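Long-range contact in chitin oligosaccharide binding protein NagB2 (Paenibacillus sp. FPU-7, PDB 7EHU), which binds N,N'-diacetylchitobiose and N,N',N''-triacetylchitotriose, probably as the extracellular solute-binding component of a sugar uptake system: residues D196-N201 with L255-G260. Residues are numbered along the deposited sequence; the frame is centred on the assembly and turned at random.
Sequences DGWAIN and LKYSEG. With NAG (2-acetamido-2-deoxy-beta-D-glucopyranose), chain B.
Trp198 sends the outer edge of its six-membered ring against the face of Tyr257, an edge-to-face pair with ring centroids 4.5 Å apart and planes inclined at 55°. Within this edge CZ2 stands over the centre of the tyrosine ring, while CH2 lies further along, 3.5 Å from Tyr257 CZ. The indole CG sits between the backbone N and the carbonyl carbon (chi1 77°), a rotation that lets its benzo edge meet the tyrosine while one broad face lies against the bound chito-oligosaccharide. Over that face the acetamido group of one N-acetylglucosamine unit is laid, its N2 3.5 Å from Trp198 CE3 and its methyl C8 3.6 Å from Trp198 NE1. An aromatic face packed on a sugar is a recurrent feature of carbohydrate sites in periplasmic-binding-protein folds, where the ligand is held between two lobes; here Tyr257 belongs to the second shell, meeting the indole and not this N-acetylglucosamine unit. An alanine in place of Trp198 would probably leave the acetamido group without its flat support and the face of Tyr257 without the edge that packs on it. The tyrosine is fixed at both ends: its hydroxyl is hydrogen-bonded to Asp274 and Trp277, and Tyr257 N, in the first turn of helix 257-265, donates to Asp196 OD2 over 2.8 Å. That bond is almost straight (179°), although the N-H meets the oxygen from above the carboxylate plane. The carboxylate and phenol planes are steeply inclined to each other, and the same Asp196 OD2 lies 3.5 Å from Tyr257 CB. Ala199 CB also reaches the phenol ring, obliquely, 3.7 Å from Tyr257 CD1.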
loop_
_atom_site.group_PDB
_atom_site.type_symbol
_atom_site.label_atom_id
_atom_site.label_comp_id
_atom_site.label_asym_id
_atom_site.label_seq_id
_atom_site.Cartn_x
_atom_site.Cartn_y
_atom_site.Cartn_z
ATOM N N ASP A 196 5.952 1.855 -12.343
ATOM C CA ASP A 196 5.953 2.010 -10.898
ATOM C C ASP A 196 5.642 3.437 -10.439
ATOM O O ASP A 196 6.071 3.843 -9.357
ATOM C CB ASP A 196 7.261 1.510 -10.293
ATOM C CG ASP A 196 7.393 0.003 -10.356
ATOM O OD1 ASP A 196 6.356 -0.684 -10.409
ATOM O OD2 ASP A 196 8.523 -0.496 -10.210
ATOM N N GLY A 197 4.853 4.183 -11.218
ATOM C CA GLY A 197 4.448 5.519 -10.804
ATOM C C GLY A 197 3.722 5.566 -9.471
ATOM O O GLY A 197 3.753 6.598 -8.782
ATOM N N TRP A 198 3.073 4.467 -9.081
ATOM C CA TRP A 198 2.372 4.427 -7.802
ATOM C C TRP A 198 3.323 4.729 -6.643
ATOM O O TRP A 198 2.895 5.239 -5.600
ATOM C CB TRP A 198 1.705 3.062 -7.598
ATOM C CG TRP A 198 2.648 1.966 -7.191
ATOM C CD1 TRP A 198 3.382 1.158 -8.017
ATOM C CD2 TRP A 198 2.993 1.589 -5.849
ATOM N NE1 TRP A 198 4.156 0.308 -7.270
ATOM C CE2 TRP A 198 3.933 0.552 -5.940
ATOM C CE3 TRP A 198 2.589 2.036 -4.573
ATOM C CZ2 TRP A 198 4.440 -0.073 -4.815
ATOM C CZ3 TRP A 198 3.111 1.428 -3.476
ATOM C CH2 TRP A 198 4.032 0.391 -3.599
ATOM N N ALA A 199 4.609 4.405 -6.792
ATOM C CA ALA A 199 5.562 4.670 -5.713
ATOM C C ALA A 199 5.764 6.168 -5.514
ATOM O O ALA A 199 5.923 6.634 -4.376
ATOM C CB ALA A 199 6.883 3.982 -6.022
ATOM N N ILE A 200 5.775 6.933 -6.609
ATOM C CA ILE A 200 5.775 8.390 -6.504
ATOM C C ILE A 200 4.488 8.854 -5.843
ATOM O O ILE A 200 4.488 9.771 -5.016
ATOM C CB ILE A 200 5.951 9.038 -7.887
ATOM C CG1 ILE A 200 7.269 8.637 -8.552
ATOM C CG2 ILE A 200 5.886 10.567 -7.770
ATOM C CD1 ILE A 200 7.273 8.862 -10.071
ATOM N N ASN A 201 3.371 8.229 -6.205
ATOM C CA ASN A 201 2.088 8.635 -5.653
ATOM C C ASN A 201 1.974 8.415 -4.154
ATOM O O ASN A 201 1.146 9.071 -3.517
ATOM C CB ASN A 201 0.926 7.973 -6.390
ATOM C CG ASN A 201 0.648 8.624 -7.742
ATOM O OD1 ASN A 201 1.028 9.766 -7.992
ATOM N ND2 ASN A 201 -0.043 7.897 -8.604
ATOM N N LEU A 255 14.581 3.893 -12.083
ATOM C CA LEU A 255 14.631 2.827 -11.097
ATOM C C LEU A 255 13.243 2.263 -10.866
ATOM O O LEU A 255 12.264 3.012 -10.812
ATOM C CB LEU A 255 15.145 3.378 -9.769
ATOM C CG LEU A 255 16.593 3.856 -9.795
ATOM C CD1 LEU A 255 16.875 4.683 -8.534
ATOM C CD2 LEU A 255 17.577 2.700 -9.887
ATOM N N LYS A 256 13.171 0.950 -10.695
ATOM C CA LYS A 256 11.955 0.277 -10.261
ATOM C C LYS A 256 11.738 0.518 -8.767
ATOM O O LYS A 256 12.668 0.852 -8.030
ATOM C CB LYS A 256 12.102 -1.230 -10.494
ATOM C CG LYS A 256 12.394 -1.666 -11.929
ATOM C CD LYS A 256 12.268 -3.192 -12.102
ATOM C CE LYS A 256 13.101 -3.998 -11.088
ATOM N NZ LYS A 256 13.611 -5.282 -11.668
ATOM N N TYR A 257 10.495 0.298 -8.330
ATOM C CA TYR A 257 10.133 0.453 -6.921
ATOM C C TYR A 257 11.145 -0.232 -6.017
ATOM O O TYR A 257 11.642 0.368 -5.063
ATOM C CB TYR A 257 8.746 -0.170 -6.705
ATOM C CG TYR A 257 8.275 -0.259 -5.286
ATOM C CD1 TYR A 257 8.226 0.858 -4.475
ATOM C CD2 TYR A 257 7.842 -1.468 -4.773
ATOM C CE1 TYR A 257 7.764 0.772 -3.175
ATOM C CE2 TYR A 257 7.379 -1.577 -3.488
ATOM C CZ TYR A 257 7.320 -0.448 -2.697
ATOM O OH TYR A 257 6.807 -0.592 -1.426
ATOM N N SER A 258 11.429 -1.508 -6.287
ATOM C CA SER A 258 12.308 -2.275 -5.409
ATOM C C SER A 258 13.746 -1.769 -5.453
ATOM O O SER A 258 14.495 -1.927 -4.473
ATOM C CB SER A 258 12.256 -3.746 -5.799
ATOM O OG SER A 258 12.710 -3.928 -7.135
ATOM N N GLU A 259 14.146 -1.144 -6.562
ATOM C CA GLU A 259 15.480 -0.561 -6.639
ATOM C C GLU A 259 15.571 0.713 -5.815
ATOM O O GLU A 259 16.618 0.980 -5.216
ATOM C CB GLU A 259 15.824 -0.310 -8.109
ATOM C CG GLU A 259 16.026 -1.616 -8.911
ATOM C CD GLU A 259 16.119 -1.427 -10.429
ATOM O OE1 GLU A 259 15.663 -0.410 -10.949
ATOM O OE2 GLU A 259 16.653 -2.346 -11.088
ATOM N N GLY A 260 14.483 1.487 -5.731
ATOM C CA GLY A 260 14.442 2.590 -4.788
ATOM C C GLY A 260 14.558 2.117 -3.352
ATOM O O GLY A 260 15.267 2.718 -2.543
HETATM C C1 NAG B . 0.151 -0.897 -2.433
HETATM C C2 NAG B . -0.448 -0.426 -3.736
HETATM C C3 NAG B . -0.839 1.049 -3.648
HETATM C C4 NAG B . -1.747 1.284 -2.446
HETATM C C5 NAG B . -1.094 0.746 -1.176
HETATM C C6 NAG B . -1.981 0.848 0.047
HETATM C C7 NAG B . 0.170 -1.519 -5.839
HETATM C C8 NAG B . 1.190 -1.615 -6.941
HETATM N N2 NAG B . 0.444 -0.654 -4.861
HETATM O O3 NAG B . -1.491 1.407 -4.860
HETATM O O4 NAG B . -2.002 2.670 -2.240
HETATM O O5 NAG B . -0.757 -0.638 -1.365
HETATM O O6 NAG B . -3.190 0.121 -0.115
HETATM O O7 NAG B . -0.865 -2.188 -5.844
#